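Putative tetR-family transcriptional regulator (Streptomyces coelicolor, PDB 3FIW) probably binds operator DNA through an N-terminal helix-turn-helix and represses transcription, as expected of a TetR-family regulator. Local coordinates at residues A79-E87 against N103-L111; R148-R159 against H189-L199. All blocks are in the same frame, centred on the assembly; numbering follows the deposited sequence.

Both contacts lie in the helical region that follows the DNA-binding helices, and their centres are about 20 Å apart. Interaction 1 comes first along the chain and is complete before interaction 2 begins: it sets the short helix 82-85, just after helix 69-79, against helix 96-112. Interaction 2 crosses helix 147-170 with helix 189-204 near the carboxyl end. The two meet where helix 96-112 lies on helix 147-170, Thr104 packing on Ala157 and Phe107 on the backbone of Gly158. Both also touch the second subunit, so helix 96-112 offers a packing route that could link the DNA-binding end to the dimer interface.

Interaction 1 (A79-E87 against N103-L111); sequences AAMAPHAAE and NTRSFRRTL
In this TetR-type fold, the short turn of helix after helix 69-79 docks on helix 96-112 where the DNA-binding end joins the regulatory core. His84 is the knob, fitting among Asn103, Ser106, Phe107 and Thr110. Its CG is anti to the backbone N (chi1 -165°), which carries the ring across to the other helix, where NE2 donates a weak hydrogen bond of 3.3 Å to Asn103 O. One face of the imidazole receives Phe107 CB, and the phenyl edge is turned toward the imidazole face in an edge-to-face pair with planes at 58°. Met81, present as selenomethionine, bends at chi2 and chi3, bringing SE to the edge of the Phe107 ring, 4.0 Å from CE1, a Met-aromatic contact; its CE lies 3.5 Å from Leu111 CD2. Thr110 OG1 bonds back to Ser106 O (2.9 Å) from above the carbonyl plane, while a water links Ala80 O to Thr110 O. The side-chain oxygen of Asn103 is held by Lys136. Shortening His84 to an alanine is likely to leave Phe107 without the ring it faces and Asn103 O without this donor. The docking probably depends more on the His84 fit and Met81's apolar contacts than on the weak bond.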
ATOM      1  N   ALA A  79      11.782   4.801 -14.011  1.00 31.77           N
ATOM      2  CA  ALA A  79      13.252   4.759 -13.756  1.00 30.82           C
ATOM      3  C   ALA A  79      13.543   4.154 -12.374  1.00 31.65           C
ATOM      4  O   ALA A  79      14.540   3.482 -12.183  1.00 32.90           O
ATOM      5  CB  ALA A  79      13.818   6.136 -13.853  1.00 29.55           C
ATOM      6  N   ALA A  80      12.669   4.419 -11.392  1.00 32.17           N
ATOM      7  CA  ALA A  80      12.827   3.907  -9.993  1.00 31.39           C
ATOM      8  C   ALA A  80      12.870   2.363  -9.898  1.00 31.21           C
ATOM      9  O   ALA A  80      13.350   1.802  -8.893  1.00 31.00           O
ATOM     10  CB  ALA A  80      11.729   4.446  -9.116  1.00 30.12           C
HETATM   11  N   MSE A  81      12.373   1.698 -10.934  1.00 30.87           N
HETATM   12  CA  MSE A  81      12.252   0.238 -10.956  1.00 31.85           C
HETATM   13  C   MSE A  81      13.467  -0.449 -11.525  1.00 32.16           C
HETATM   14  O   MSE A  81      13.529  -1.697 -11.524  1.00 33.94           O
HETATM   15  CB  MSE A  81      11.028  -0.212 -11.790  1.00 31.89           C
HETATM   16  CG  MSE A  81       9.699   0.131 -11.162  1.00 31.71           C
HETATM   17 SE   MSE A  81       9.431  -0.983  -9.596  0.70 40.30          SE
HETATM   18  CE  MSE A  81       9.911   0.184  -8.216  1.00 19.70           C
ATOM     19  N   ALA A  82      14.407   0.333 -12.058  1.00 32.16           N
ATOM     20  CA  ALA A  82      15.551  -0.236 -12.780  1.00 31.25           C
ATOM     21  C   ALA A  82      16.296  -1.249 -11.923  1.00 30.34           C
ATOM     22  O   ALA A  82      16.589  -2.317 -12.416  1.00 29.77           O
ATOM     23  CB  ALA A  82      16.506   0.856 -13.296  1.00 31.94           C
ATOM     24  N   PRO A  83      16.599  -0.900 -10.636  1.00 30.22           N
ATOM     25  CA  PRO A  83      17.301  -1.854  -9.736  1.00 30.05           C
ATOM     26  C   PRO A  83      16.575  -3.211  -9.564  1.00 30.87           C
ATOM     27  O   PRO A  83      17.209  -4.266  -9.514  1.00 31.45           O
ATOM     28  CB  PRO A  83      17.399  -1.098  -8.394  1.00 30.35           C
ATOM     29  CG  PRO A  83      17.220   0.370  -8.733  1.00 29.23           C
ATOM     30  CD  PRO A  83      16.320   0.394  -9.967  1.00 29.13           C
ATOM     31  N   HIS A  84      15.258  -3.210  -9.490  1.00 31.24           N
ATOM     32  CA  HIS A  84      14.533  -4.469  -9.534  1.00 32.05           C
ATOM     33  C   HIS A  84      14.745  -5.243 -10.857  1.00 32.97           C
ATOM     34  O   HIS A  84      14.929  -6.463 -10.847  1.00 31.58           O
ATOM     35  CB  HIS A  84      13.027  -4.281  -9.226  1.00 32.31           C
ATOM     36  CG  HIS A  84      12.310  -5.568  -8.920  1.00 32.67           C
ATOM     37  ND1 HIS A  84      11.159  -5.958  -9.574  1.00 32.30           N
ATOM     38  CD2 HIS A  84      12.603  -6.560  -8.040  1.00 28.77           C
ATOM     39  CE1 HIS A  84      10.782  -7.145  -9.116  1.00 31.55           C
ATOM     40  NE2 HIS A  84      11.638  -7.524  -8.180  1.00 30.69           N
ATOM     41  N   ALA A  85      14.724  -4.517 -11.987  1.00 34.39           N
ATOM     42  CA  ALA A  85      14.930  -5.107 -13.311  1.00 34.71           C
ATOM     43  C   ALA A  85      16.343  -5.551 -13.535  1.00 35.19           C
ATOM     44  O   ALA A  85      16.626  -6.336 -14.441  1.00 34.68           O
ATOM     45  CB  ALA A  85      14.524  -4.119 -14.393  1.00 35.66           C
ATOM     46  N   ALA A  86      17.264  -5.021 -12.745  1.00 36.11           N
ATOM     47  CA  ALA A  86      18.669  -5.433 -12.870  1.00 36.25           C
ATOM     48  C   ALA A  86      18.961  -6.797 -12.236  1.00 36.70           C
ATOM     49  O   ALA A  86      20.062  -7.306 -12.378  1.00 36.49           O
ATOM     50  CB  ALA A  86      19.595  -4.373 -12.263  1.00 36.99           C
ATOM     51  N   GLU A  87      18.000  -7.387 -11.516  1.00 36.64           N
ATOM     52  CA  GLU A  87      18.261  -8.659 -10.822  1.00 36.31           C
ATOM     53  C   GLU A  87      18.288  -9.834 -11.785  1.00 36.35           C
ATOM     54  O   GLU A  87      17.534  -9.831 -12.749  1.00 36.55           O
ATOM     55  CB  GLU A  87      17.195  -8.907  -9.768  1.00 35.83           C
ATOM     56  CG  GLU A  87      17.254  -7.915  -8.653  1.00 35.44           C
ATOM     57  CD  GLU A  87      18.313  -8.248  -7.672  1.00 38.23           C
ATOM     58  OE1 GLU A  87      18.170  -9.284  -6.991  1.00 46.74           O
ATOM     59  OE2 GLU A  87      19.283  -7.485  -7.550  1.00 39.12           O
ATOM     60  N   ASN A 103      12.802 -12.485  -4.770  1.00 30.81           N
ATOM     61  CA  ASN A 103      12.087 -11.544  -5.673  1.00 31.31           C
ATOM     62  C   ASN A 103      11.263 -10.425  -4.977  1.00 31.37           C
ATOM     63  O   ASN A 103      11.299  -9.226  -5.351  1.00 30.19           O
ATOM     64  CB  ASN A 103      11.174 -12.343  -6.578  1.00 32.20           C
ATOM     65  CG  ASN A 103      10.595 -11.501  -7.651  1.00 33.48           C
ATOM     66  OD1 ASN A 103      11.309 -11.056  -8.546  1.00 33.18           O
ATOM     67  ND2 ASN A 103       9.312 -11.234  -7.562  1.00 34.56           N
ATOM     68  N   THR A 104      10.528 -10.818  -3.932  1.00 31.66           N
ATOM     69  CA  THR A 104       9.711  -9.870  -3.172  1.00 31.29           C
ATOM     70  C   THR A 104      10.615  -8.956  -2.332  1.00 30.53           C
ATOM     71  O   THR A 104      10.339  -7.734  -2.228  1.00 30.14           O
ATOM     72  CB  THR A 104       8.728 -10.596  -2.213  1.00 31.68           C
ATOM     73  OG1 THR A 104       8.006 -11.555  -2.928  1.00 33.00           O
ATOM     74  CG2 THR A 104       7.692  -9.611  -1.596  1.00 30.74           C
ATOM     75  N   ARG A 105      11.656  -9.548  -1.721  1.00 29.52           N
ATOM     76  CA  ARG A 105      12.710  -8.755  -1.044  1.00 29.65           C
ATOM     77  C   ARG A 105      13.352  -7.749  -1.996  1.00 29.61           C
ATOM     78  O   ARG A 105      13.611  -6.606  -1.631  1.00 31.13           O
ATOM     79  CB  ARG A 105      13.776  -9.616  -0.384  1.00 29.42           C
ATOM     80  CG  ARG A 105      13.302 -10.458   0.824  1.00 28.95           C
ATOM     81  CD  ARG A 105      14.371 -11.509   1.211  1.00 29.38           C
ATOM     82  NE  ARG A 105      13.875 -12.286   2.322  1.00 30.87           N
ATOM     83  CZ  ARG A 105      14.054 -13.600   2.520  1.00 33.53           C
ATOM     84  NH1 ARG A 105      14.736 -14.334   1.653  1.00 27.96           N
ATOM     85  NH2 ARG A 105      13.517 -14.186   3.615  1.00 33.71           N
ATOM     86  N   SER A 106      13.570  -8.142  -3.232  1.00 29.82           N
ATOM     87  CA  SER A 106      14.088  -7.186  -4.212  1.00 29.88           C
ATOM     88  C   SER A 106      13.132  -6.005  -4.446  1.00 29.99           C
ATOM     89  O   SER A 106      13.562  -4.838  -4.508  1.00 29.59           O
ATOM     90  CB  SER A 106      14.435  -7.854  -5.552  1.00 29.09           C
ATOM     91  OG  SER A 106      14.978  -6.867  -6.442  1.00 29.86           O
ATOM     92  N   PHE A 107      11.857  -6.328  -4.646  1.00 29.36           N
ATOM     93  CA  PHE A 107      10.837  -5.331  -4.913  1.00 28.53           C
ATOM     94  C   PHE A 107      10.752  -4.307  -3.771  1.00 28.69           C
ATOM     95  O   PHE A 107      10.698  -3.093  -4.034  1.00 28.52           O
ATOM     96  CB  PHE A 107       9.490  -6.014  -5.099  1.00 28.98           C
ATOM     97  CG  PHE A 107       8.391  -5.081  -5.550  1.00 31.84           C
ATOM     98  CD1 PHE A 107       8.549  -4.266  -6.675  1.00 30.34           C
ATOM     99  CD2 PHE A 107       7.176  -5.027  -4.846  1.00 33.31           C
ATOM    100  CE1 PHE A 107       7.481  -3.440  -7.085  1.00 30.21           C
ATOM    101  CE2 PHE A 107       6.148  -4.222  -5.233  1.00 31.54           C
ATOM    102  CZ  PHE A 107       6.292  -3.426  -6.355  1.00 31.19           C
ATOM    103  N   ARG A 108      10.678  -4.818  -2.534  1.00 27.38           N
ATOM    104  CA  ARG A 108      10.759  -4.009  -1.338  1.00 27.76           C
ATOM    105  C   ARG A 108      11.982  -3.085  -1.334  1.00 27.63           C
ATOM    106  O   ARG A 108      11.875  -1.891  -1.152  1.00 29.02           O
ATOM    107  CB  ARG A 108      10.771  -4.898  -0.100  1.00 27.29           C
ATOM    108  CG  ARG A 108      10.776  -4.042   1.196  1.00 29.38           C
ATOM    109  CD  ARG A 108      10.300  -4.802   2.386  1.00 29.22           C
ATOM    110  NE  ARG A 108      10.531  -4.070   3.637  1.00 30.59           N
ATOM    111  CZ  ARG A 108      11.659  -4.074   4.350  1.00 29.75           C
ATOM    112  NH1 ARG A 108      12.711  -4.794   3.975  1.00 28.59           N
ATOM    113  NH2 ARG A 108      11.721  -3.359   5.472  1.00 27.62           N
ATOM    114  N   ARG A 109      13.159  -3.669  -1.485  1.00 28.13           N
ATOM    115  CA  ARG A 109      14.411  -2.943  -1.497  1.00 28.44           C
ATOM    116  C   ARG A 109      14.338  -1.807  -2.554  1.00 28.33           C
ATOM    117  O   ARG A 109      14.726  -0.657  -2.295  1.00 26.74           O
ATOM    118  CB  ARG A 109      15.561  -3.925  -1.781  1.00 27.50           C
ATOM    119  CG  ARG A 109      16.989  -3.327  -1.835  1.00 30.74           C
ATOM    120  CD  ARG A 109      18.020  -4.335  -2.433  1.00 27.69           C
ATOM    121  NE  ARG A 109      17.990  -5.576  -1.664  1.00 30.63           N
ATOM    122  CZ  ARG A 109      17.667  -6.783  -2.144  1.00 31.60           C
ATOM    123  NH1 ARG A 109      17.406  -6.971  -3.444  1.00 30.55           N
ATOM    124  NH2 ARG A 109      17.677  -7.825  -1.322  1.00 31.21           N
ATOM    125  N   THR A 110      13.767  -2.121  -3.710  1.00 28.75           N
ATOM    126  CA  THR A 110      13.662  -1.128  -4.782  1.00 29.32           C
ATOM    127  C   THR A 110      12.825   0.061  -4.345  1.00 30.28           C
ATOM    128  O   THR A 110      13.260   1.204  -4.553  1.00 31.14           O
ATOM    129  CB  THR A 110      13.193  -1.746  -6.090  1.00 29.79           C
ATOM    130  OG1 THR A 110      14.096  -2.808  -6.438  1.00 32.68           O
ATOM    131  CG2 THR A 110      13.234  -0.751  -7.230  1.00 28.70           C
ATOM    132  N   LEU A 111      11.689  -0.194  -3.668  1.00 28.94           N
ATOM    133  CA  LEU A 111      10.751   0.845  -3.348  1.00 28.88           C
ATOM    134  C   LEU A 111      11.357   1.712  -2.270  1.00 30.12           C
ATOM    135  O   LEU A 111      11.238   2.945  -2.318  1.00 30.64           O
ATOM    136  CB  LEU A 111       9.395   0.237  -2.913  1.00 28.57           C
ATOM    137  CG  LEU A 111       8.524  -0.494  -3.961  1.00 28.02           C
ATOM    138  CD1 LEU A 111       7.253  -1.056  -3.290  1.00 24.54           C
ATOM    139  CD2 LEU A 111       8.124   0.424  -5.186  1.00 18.47           C
TER
HETATM  140  O   HOH W   1      14.188   2.850  -6.697  1.00 23.05           O

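Interaction 2 (R148-R159 against H189-L199)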
ATOM      1  N   ARG A 148      -2.221 -20.702 -11.613  1.00 40.89           N
ATOM      2  CA  ARG A 148      -3.199 -19.825 -11.041  1.00 41.36           C
ATOM      3  C   ARG A 148      -2.706 -19.396  -9.681  1.00 40.56           C
ATOM      4  O   ARG A 148      -2.717 -18.227  -9.402  1.00 41.16           O
ATOM      5  CB  ARG A 148      -4.563 -20.530 -10.935  1.00 42.70           C
ATOM      6  CG  ARG A 148      -5.674 -19.737 -10.201  1.00 44.41           C
ATOM      7  CD  ARG A 148      -6.216 -18.522 -11.009  1.00 49.26           C
ATOM      8  NE  ARG A 148      -7.479 -17.940 -10.493  1.00 53.46           N
ATOM      9  CZ  ARG A 148      -7.899 -17.932  -9.210  1.00 60.24           C
ATOM     10  NH1 ARG A 148      -7.175 -18.475  -8.214  1.00 61.70           N
ATOM     11  NH2 ARG A 148      -9.068 -17.360  -8.907  1.00 62.11           N
ATOM     12  N   HIS A 149      -2.212 -20.332  -8.871  1.00 39.48           N
ATOM     13  CA  HIS A 149      -1.652 -19.990  -7.568  1.00 39.49           C
ATOM     14  C   HIS A 149      -0.384 -19.119  -7.615  1.00 39.39           C
ATOM     15  O   HIS A 149      -0.220 -18.242  -6.786  1.00 39.42           O
ATOM     16  CB  HIS A 149      -1.421 -21.231  -6.732  1.00 39.13           C
ATOM     17  CG  HIS A 149      -2.659 -22.019  -6.498  1.00 39.71           C
ATOM     18  ND1 HIS A 149      -3.712 -21.535  -5.759  1.00 39.21           N
ATOM     19  CD2 HIS A 149      -3.029 -23.249  -6.931  1.00 41.10           C
ATOM     20  CE1 HIS A 149      -4.676 -22.440  -5.730  1.00 41.65           C
ATOM     21  NE2 HIS A 149      -4.289 -23.486  -6.440  1.00 43.16           N
ATOM     22  N   ALA A 150       0.489 -19.370  -8.595  1.00 39.67           N
ATOM     23  CA  ALA A 150       1.721 -18.591  -8.832  1.00 38.80           C
ATOM     24  C   ALA A 150       1.352 -17.160  -9.114  1.00 38.59           C
ATOM     25  O   ALA A 150       1.833 -16.263  -8.416  1.00 39.43           O
ATOM     26  CB  ALA A 150       2.563 -19.189  -9.989  1.00 39.39           C
ATOM     27  N   GLN A 151       0.448 -16.950 -10.070  1.00 37.96           N
ATOM     28  CA  GLN A 151      -0.070 -15.614 -10.403  1.00 37.96           C
ATOM     29  C   GLN A 151      -0.645 -14.839  -9.201  1.00 36.48           C
ATOM     30  O   GLN A 151      -0.261 -13.658  -8.936  1.00 35.63           O
ATOM     31  CB  GLN A 151      -1.071 -15.719 -11.566  1.00 39.31           C
ATOM     32  CG  GLN A 151      -0.490 -15.146 -12.909  1.00 45.67           C
ATOM     33  CD  GLN A 151      -0.670 -16.068 -14.135  1.00 53.18           C
ATOM     34  OE1 GLN A 151      -1.524 -16.973 -14.147  1.00 57.65           O
ATOM     35  NE2 GLN A 151       0.148 -15.834 -15.181  1.00 54.05           N
HETATM   36  N   MSE A 152      -1.539 -15.507  -8.460  1.00 35.20           N
HETATM   37  CA  MSE A 152      -2.152 -14.915  -7.240  1.00 34.59           C
HETATM   38  C   MSE A 152      -1.137 -14.556  -6.176  1.00 34.08           C
HETATM   39  O   MSE A 152      -1.173 -13.425  -5.671  1.00 34.64           O
HETATM   40  CB  MSE A 152      -3.241 -15.815  -6.693  1.00 34.97           C
HETATM   41  CG  MSE A 152      -4.326 -16.097  -7.756  1.00 35.93           C
HETATM   42 SE   MSE A 152      -5.286 -14.458  -8.259  0.70 36.34          SE
HETATM   43  CE  MSE A 152      -4.346 -13.917  -9.849  1.00 38.14           C
ATOM     44  N   ALA A 153      -0.214 -15.487  -5.889  1.00 33.55           N
ATOM     45  CA  ALA A 153       0.913 -15.277  -4.971  1.00 33.03           C
ATOM     46  C   ALA A 153       1.752 -14.099  -5.350  1.00 33.01           C
ATOM     47  O   ALA A 153       2.044 -13.200  -4.490  1.00 32.50           O
ATOM     48  CB  ALA A 153       1.794 -16.534  -4.888  1.00 32.70           C
HETATM   49  N   MSE A 154       2.119 -14.069  -6.626  1.00 32.11           N
HETATM   50  CA  MSE A 154       2.870 -12.932  -7.155  1.00 33.77           C
HETATM   51  C   MSE A 154       2.146 -11.603  -7.022  1.00 33.36           C
HETATM   52  O   MSE A 154       2.764 -10.626  -6.666  1.00 35.38           O
HETATM   53  CB  MSE A 154       3.240 -13.170  -8.610  1.00 34.43           C
HETATM   54  CG  MSE A 154       4.163 -14.340  -8.765  1.00 37.66           C
HETATM   55 SE   MSE A 154       6.009 -13.878  -8.387  0.70 43.39          SE
HETATM   56  CE  MSE A 154       6.352 -12.872 -10.019  1.00 36.66           C
ATOM     57  N   LEU A 155       0.855 -11.547  -7.354  1.00 32.71           N
ATOM     58  CA  LEU A 155       0.061 -10.356  -7.096  1.00 31.82           C
ATOM     59  C   LEU A 155      -0.014  -9.995  -5.596  1.00 30.99           C
ATOM     60  O   LEU A 155       0.215  -8.849  -5.239  1.00 30.34           O
ATOM     61  CB  LEU A 155      -1.347 -10.506  -7.680  1.00 31.79           C
ATOM     62  CG  LEU A 155      -1.429 -10.508  -9.214  1.00 34.00           C
ATOM     63  CD1 LEU A 155      -2.869 -10.731  -9.680  1.00 30.49           C
ATOM     64  CD2 LEU A 155      -0.865  -9.212  -9.827  1.00 33.39           C
ATOM     65  N   ALA A 156      -0.312 -10.996  -4.742  1.00 28.65           N
ATOM     66  CA  ALA A 156      -0.414 -10.806  -3.315  1.00 28.69           C
ATOM     67  C   ALA A 156       0.860 -10.199  -2.760  1.00 28.14           C
ATOM     68  O   ALA A 156       0.813  -9.281  -1.969  1.00 29.18           O
ATOM     69  CB  ALA A 156      -0.691 -12.172  -2.576  1.00 27.36           C
ATOM     70  N   ALA A 157       1.985 -10.769  -3.160  1.00 28.17           N
ATOM     71  CA  ALA A 157       3.287 -10.453  -2.636  1.00 29.52           C
ATOM     72  C   ALA A 157       3.599  -9.009  -2.916  1.00 29.20           C
ATOM     73  O   ALA A 157       4.031  -8.299  -2.040  1.00 31.42           O
ATOM     74  CB  ALA A 157       4.350 -11.381  -3.245  1.00 27.90           C
ATOM     75  N   GLY A 158       3.343  -8.581  -4.139  1.00 30.13           N
ATOM     76  CA  GLY A 158       3.558  -7.193  -4.583  1.00 29.08           C
ATOM     77  C   GLY A 158       2.668  -6.241  -3.848  1.00 29.30           C
ATOM     78  O   GLY A 158       3.126  -5.233  -3.299  1.00 29.91           O
ATOM     79  N   ARG A 159       1.381  -6.551  -3.810  1.00 28.75           N
ATOM     80  CA  ARG A 159       0.421  -5.643  -3.175  1.00 28.21           C
ATOM     81  C   ARG A 159       0.678  -5.536  -1.687  1.00 28.19           C
ATOM     82  O   ARG A 159       0.630  -4.449  -1.098  1.00 27.33           O
ATOM     83  CB  ARG A 159      -1.027  -6.122  -3.482  1.00 28.02           C
ATOM     84  CG  ARG A 159      -1.357  -5.870  -4.944  1.00 27.86           C
ATOM     85  CD  ARG A 159      -2.581  -6.528  -5.436  1.00 28.09           C
ATOM     86  NE  ARG A 159      -2.697  -6.151  -6.845  1.00 33.54           N
ATOM     87  CZ  ARG A 159      -3.597  -6.665  -7.690  1.00 33.97           C
ATOM     88  NH1 ARG A 159      -4.474  -7.552  -7.249  1.00 35.93           N
ATOM     89  NH2 ARG A 159      -3.613  -6.318  -8.983  1.00 33.82           N
ATOM     90  N   HIS A 189     -10.230  -7.667  -9.608  1.00 41.94           N
ATOM     91  CA  HIS A 189      -9.624  -7.301  -8.328  1.00 39.12           C
ATOM     92  C   HIS A 189     -10.184  -8.088  -7.168  1.00 38.33           C
ATOM     93  O   HIS A 189      -9.444  -8.511  -6.306  1.00 38.63           O
ATOM     94  CB  HIS A 189      -9.712  -5.805  -8.076  1.00 37.94           C
ATOM     95  CG  HIS A 189      -8.910  -4.984  -9.045  1.00 34.85           C
ATOM     96  ND1 HIS A 189      -7.534  -4.874  -8.976  1.00 30.87           N
ATOM     97  CD2 HIS A 189      -9.298  -4.232 -10.108  1.00 30.45           C
ATOM     98  CE1 HIS A 189      -7.113  -4.081  -9.948  1.00 28.50           C
ATOM     99  NE2 HIS A 189      -8.167  -3.671 -10.642  1.00 27.58           N
ATOM    100  N   GLU A 190     -11.488  -8.302  -7.181  1.00 37.56           N
ATOM    101  CA  GLU A 190     -12.159  -9.150  -6.216  1.00 37.44           C
ATOM    102  C   GLU A 190     -11.521 -10.531  -6.041  1.00 36.36           C
ATOM    103  O   GLU A 190     -11.243 -10.960  -4.907  1.00 36.30           O
ATOM    104  CB  GLU A 190     -13.616  -9.314  -6.651  1.00 37.70           C
ATOM    105  CG  GLU A 190     -14.393 -10.318  -5.859  1.00 40.80           C
ATOM    106  CD  GLU A 190     -15.133  -9.667  -4.753  1.00 44.28           C
ATOM    107  OE1 GLU A 190     -14.510  -8.875  -4.025  1.00 48.04           O
ATOM    108  OE2 GLU A 190     -16.339  -9.915  -4.625  1.00 43.82           O
ATOM    109  N   SER A 191     -11.319 -11.230  -7.156  1.00 34.74           N
ATOM    110  CA  SER A 191     -10.779 -12.594  -7.135  1.00 34.66           C
ATOM    111  C   SER A 191      -9.367 -12.645  -6.593  1.00 32.98           C
ATOM    112  O   SER A 191      -9.029 -13.533  -5.800  1.00 33.18           O
ATOM    113  CB  SER A 191     -10.783 -13.201  -8.523  1.00 34.15           C
ATOM    114  OG  SER A 191     -12.126 -13.367  -8.915  1.00 38.71           O
ATOM    115  N   ALA A 192      -8.570 -11.693  -7.048  1.00 30.14           N
ATOM    116  CA  ALA A 192      -7.202 -11.554  -6.644  1.00 28.92           C
ATOM    117  C   ALA A 192      -7.114 -11.243  -5.139  1.00 28.23           C
ATOM    118  O   ALA A 192      -6.292 -11.798  -4.418  1.00 27.09           O
ATOM    119  CB  ALA A 192      -6.571 -10.420  -7.475  1.00 28.70           C
ATOM    120  N   PHE A 193      -7.979 -10.355  -4.670  1.00 27.47           N
ATOM    121  CA  PHE A 193      -8.006 -10.076  -3.273  1.00 27.44           C
ATOM    122  C   PHE A 193      -8.334 -11.349  -2.465  1.00 27.40           C
ATOM    123  O   PHE A 193      -7.740 -11.621  -1.413  1.00 27.03           O
ATOM    124  CB  PHE A 193      -8.991  -8.926  -2.966  1.00 27.03           C
ATOM    125  CG  PHE A 193      -9.462  -8.913  -1.543  1.00 27.40           C
ATOM    126  CD1 PHE A 193      -8.684  -8.305  -0.537  1.00 28.29           C
ATOM    127  CD2 PHE A 193     -10.636  -9.560  -1.195  1.00 26.07           C
ATOM    128  CE1 PHE A 193      -9.103  -8.296   0.767  1.00 27.76           C
ATOM    129  CE2 PHE A 193     -11.070  -9.563   0.127  1.00 28.66           C
ATOM    130  CZ  PHE A 193     -10.293  -8.940   1.108  1.00 25.35           C
ATOM    131  N   GLU A 194      -9.310 -12.110  -2.918  1.00 28.33           N
ATOM    132  CA  GLU A 194      -9.742 -13.274  -2.179  1.00 28.81           C
ATOM    133  C   GLU A 194      -8.648 -14.351  -2.110  1.00 30.40           C
ATOM    134  O   GLU A 194      -8.450 -15.026  -1.059  1.00 30.71           O
ATOM    135  CB  GLU A 194     -11.033 -13.833  -2.767  1.00 28.49           C
ATOM    136  CG  GLU A 194     -12.258 -13.046  -2.389  1.00 29.75           C
ATOM    137  CD  GLU A 194     -12.749 -13.354  -0.979  1.00 31.34           C
ATOM    138  OE1 GLU A 194     -13.494 -12.554  -0.439  1.00 30.11           O
ATOM    139  OE2 GLU A 194     -12.445 -14.424  -0.405  1.00 36.61           O
ATOM    140  N   ALA A 195      -7.968 -14.543  -3.232  1.00 31.20           N
ATOM    141  CA  ALA A 195      -6.929 -15.556  -3.301  1.00 32.37           C
ATOM    142  C   ALA A 195      -5.712 -15.130  -2.470  1.00 31.66           C
ATOM    143  O   ALA A 195      -5.061 -15.966  -1.851  1.00 33.56           O
ATOM    144  CB  ALA A 195      -6.540 -15.866  -4.773  1.00 32.08           C
ATOM    145  N   GLY A 196      -5.401 -13.842  -2.449  1.00 30.46           N
ATOM    146  CA  GLY A 196      -4.216 -13.386  -1.727  1.00 28.06           C
ATOM    147  C   GLY A 196      -4.509 -13.466  -0.228  1.00 27.60           C
ATOM    148  O   GLY A 196      -3.631 -13.804   0.581  1.00 26.82           O
ATOM    149  N   LEU A 197      -5.767 -13.238   0.124  1.00 26.25           N
ATOM    150  CA  LEU A 197      -6.212 -13.361   1.485  1.00 27.45           C
ATOM    151  C   LEU A 197      -6.251 -14.819   1.971  1.00 27.08           C
ATOM    152  O   LEU A 197      -5.996 -15.097   3.123  1.00 26.53           O
ATOM    153  CB  LEU A 197      -7.569 -12.601   1.702  1.00 27.67           C
ATOM    154  CG  LEU A 197      -8.337 -12.929   2.994  1.00 26.96           C
ATOM    155  CD1 LEU A 197      -7.462 -12.564   4.158  1.00 28.11           C
ATOM    156  CD2 LEU A 197      -9.716 -12.280   3.067  1.00 28.55           C
ATOM    157  N   ALA A 198      -6.569 -15.756   1.092  1.00 29.21           N
ATOM    158  CA  ALA A 198      -6.632 -17.161   1.480  1.00 29.53           C
ATOM    159  C   ALA A 198      -5.184 -17.674   1.680  1.00 31.36           C
ATOM    160  O   ALA A 198      -4.920 -18.506   2.582  1.00 31.69           O
ATOM    161  CB  ALA A 198      -7.332 -17.925   0.423  1.00 30.06           C
ATOM    162  N   LEU A 199      -4.263 -17.168   0.846  1.00 30.52           N
ATOM    163  CA  LEU A 199      -2.849 -17.510   0.955  1.00 30.53           C
ATOM    164  C   LEU A 199      -2.319 -17.155   2.315  1.00 29.21           C
ATOM    165  O   LEU A 199      -1.667 -17.970   2.946  1.00 29.32           O
ATOM    166  CB  LEU A 199      -1.996 -16.819  -0.138  1.00 30.17           C
ATOM    167  CG  LEU A 199      -1.994 -17.390  -1.571  1.00 29.69           C
ATOM    168  CD1 LEU A 199      -1.286 -16.495  -2.524  1.00 26.72           C
ATOM    169  CD2 LEU A 199      -1.388 -18.796  -1.579  1.00 30.45           C
TER
HETATM  170  O   HOH W   2      -3.751 -11.915  -4.676  1.00 29.83           O
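Helices 147-170 and 189-204 are the last two helices of the subunit and lie at the dimer interface, where the equivalent helices of TetR-family proteins usually form a four-helix bundle with their partners; here they cross almost perpendicularly. The axes of the short segments approach to 8.8 Å, with a signed crossing angle of -86°. At the crossing, Ala156 CB rests 3.8 Å from Gly196 CA, methyl against backbone, so the two chains come close. Met152, present as selenomethionine, bends at chi2 and chi3, laying CG 3.7 Å from Ala195 CB and bringing SE against Ala192 CA at 3.8 Å. Beyond Gly196, Leu199 has CG anti to its carbonyl carbon (chi1 -78°), which sets CD1 against the backbone of Ala153, 3.5 Å from CA. Arg159 is extended from CG to NE and presents the edge of its guanidinium to the methyl of Ala192, NH1 lying 3.6 Å from CB. Its charge is met by a salt bridge to Glu167 of the second subunit, and Ala156 packs on Phe160 of that subunit. No direct hydrogen bond joins the two segments; a water instead donates to Met152 O at 3.1 Å and to Ala192 O at 2.6 Å.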